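Local structure of ribosomal RNA processing protein 6 (Trypanosoma brucei brucei, 4NLC) at residues G285-S290 / I325-P330. The protein probably acts as a 3'-5' exoribonuclease of the exosome in ribosomal RNA processing, represented by its catalytic core with the exonuclease and HRDC domains. The protein carries 1 engineered substitution. Sequence-based numbering, arbitrary orientation.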
loop_
_atom_site.group_PDB
_atom_site.type_symbol
_atom_site.label_atom_id
_atom_site.label_comp_id
_atom_site.label_asym_id
_atom_site.label_seq_id
_atom_site.Cartn_x
_atom_site.Cartn_y
_atom_site.Cartn_z
ATOM N N GLY A 285 24.038 17.956 -11.855
ATOM C CA GLY A 285 24.790 18.798 -12.777
ATOM C C GLY A 285 25.359 19.981 -12.014
ATOM O O GLY A 285 24.734 20.456 -11.057
ATOM N N GLY A 286 26.546 20.430 -12.421
ATOM C CA GLY A 286 27.249 21.544 -11.790
ATOM C C GLY A 286 28.128 21.110 -10.632
ATOM O O GLY A 286 28.710 21.955 -9.951
ATOM N N LEU A 287 28.264 19.787 -10.418
ATOM C CA LEU A 287 29.074 19.237 -9.331
ATOM C C LEU A 287 30.462 18.754 -9.767
ATOM O O LEU A 287 30.620 18.148 -10.826
ATOM C CB LEU A 287 28.309 18.106 -8.594
ATOM C CG LEU A 287 27.024 18.504 -7.801
ATOM C CD1 LEU A 287 26.551 17.352 -6.906
ATOM C CD2 LEU A 287 27.262 19.744 -6.938
ATOM N N SER A 288 31.451 18.969 -8.914
ATOM C CA SER A 288 32.804 18.492 -9.143
ATOM C C SER A 288 32.790 16.985 -8.799
ATOM O O SER A 288 31.777 16.508 -8.263
ATOM C CB SER A 288 33.775 19.233 -8.229
ATOM O OG SER A 288 33.745 18.692 -6.919
ATOM N N SER A 289 33.888 16.243 -9.094
ATOM C CA SER A 289 33.943 14.810 -8.790
ATOM C C SER A 289 33.845 14.535 -7.294
ATOM O O SER A 289 33.257 13.531 -6.901
ATOM C CB SER A 289 35.187 14.155 -9.392
ATOM O OG SER A 289 36.388 14.758 -8.940
ATOM N N SER A 290 34.372 15.439 -6.451
ATOM C CA SER A 290 34.307 15.222 -5.009
ATOM C C SER A 290 32.916 15.505 -4.451
ATOM O O SER A 290 32.528 14.888 -3.459
ATOM C CB SER A 290 35.371 16.035 -4.288
ATOM O OG SER A 290 35.145 17.414 -4.519
ATOM N N ILE A 325 24.542 19.173 1.247
ATOM C CA ILE A 325 25.783 18.689 1.850
ATOM C C ILE A 325 26.821 18.522 0.749
ATOM O O ILE A 325 27.925 19.039 0.877
ATOM C CB ILE A 325 25.566 17.387 2.681
ATOM C CG1 ILE A 325 24.708 17.669 3.935
ATOM C CG2 ILE A 325 26.920 16.731 3.056
ATOM C CD1 ILE A 325 24.346 16.440 4.741
ATOM N N ALA A 326 26.440 17.840 -0.343
ATOM C CA ALA A 326 27.275 17.610 -1.515
ATOM C C ALA A 326 27.844 18.929 -2.089
ATOM O O ALA A 326 29.035 19.009 -2.339
ATOM C CB ALA A 326 26.463 16.876 -2.586
ATOM N N THR A 327 27.000 19.960 -2.234
ATOM C CA THR A 327 27.359 21.249 -2.837
ATOM C C THR A 327 28.212 22.095 -1.915
ATOM O O THR A 327 29.321 22.484 -2.302
ATOM C CB THR A 327 26.106 22.005 -3.329
ATOM O OG1 THR A 327 25.268 22.258 -2.214
ATOM C CG2 THR A 327 25.301 21.224 -4.356
ATOM N N LYS A 328 27.722 22.340 -0.684
ATOM C CA LYS A 328 28.396 23.180 0.306
ATOM C C LYS A 328 29.612 22.544 0.983
ATOM O O LYS A 328 30.433 23.286 1.525
ATOM C CB LYS A 328 27.390 23.669 1.376
ATOM C CG LYS A 328 26.326 24.640 0.850
ATOM C CD LYS A 328 25.216 24.816 1.884
ATOM C CE LYS A 328 24.295 25.989 1.609
ATOM N NZ LYS A 328 23.361 26.238 2.743
ATOM N N LEU A 329 29.715 21.186 0.988
ATOM C CA LEU A 329 30.780 20.410 1.666
ATOM C C LEU A 329 31.019 20.888 3.137
ATOM O O LEU A 329 32.106 21.381 3.445
ATOM C CB LEU A 329 32.100 20.363 0.834
ATOM C CG LEU A 329 32.013 19.715 -0.570
ATOM C CD1 LEU A 329 33.264 20.009 -1.402
ATOM C CD2 LEU A 329 31.791 18.202 -0.492
ATOM N N PRO A 330 30.010 20.777 4.049
ATOM C CA PRO A 330 30.197 21.234 5.446
ATOM C C PRO A 330 31.335 20.536 6.208
ATOM O O PRO A 330 31.436 19.314 6.152
ATOM C CB PRO A 330 28.841 20.924 6.075
ATOM C CG PRO A 330 28.284 19.828 5.247
ATOM C CD PRO A 330 28.652 20.223 3.871
#
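L287 spreads its two methyl groups over the side of the last helical turn of 319-328: CD2 comes down on the methyl of T327, at 3.6 Å from CG2, while CD1 faces CB of A326 at a looser 4.3 Å. The leucine reaches across because CG stands anti to its own carbonyl carbon (chi1 -66°), which sends the branched end over the gap between the two backbones. T327 meets it obliquely with its carbon branch, and its hydroxyl turns back along its own helix, where OG1 hydrogen-bonds chiefly to the carbonyl oxygen of L323, with that of S324 as a second partner; one threonine thus gives its methyl to the apolar contact and its polar atom to the helix it belongs to. Segment 325-330 lies in the HRDC part of the chain, a small helical bundle, and the contact pairs the start of helix 289-309 with the end of helix 319-328. S288 is the N-cap of the first, its OG accepting a weak, bent bond from N of S290 (3.3 Å, 126°). At the C-terminal end of helix 319-328, N of L329 bonds to O of I325 at 2.8 Å, and L329 itself is the first residue to leave helical geometry, with positive phi. CD1 of L329 comes no nearer than 4.5 Å to OG of S290, and the same side chain also touches V294 and V358, on helices 289-309 and 351-359. A polar link runs through Q291, whose side-chain amide bridges the two ends: OE1 accepts from N of S288, and NE2 donates to O of T327.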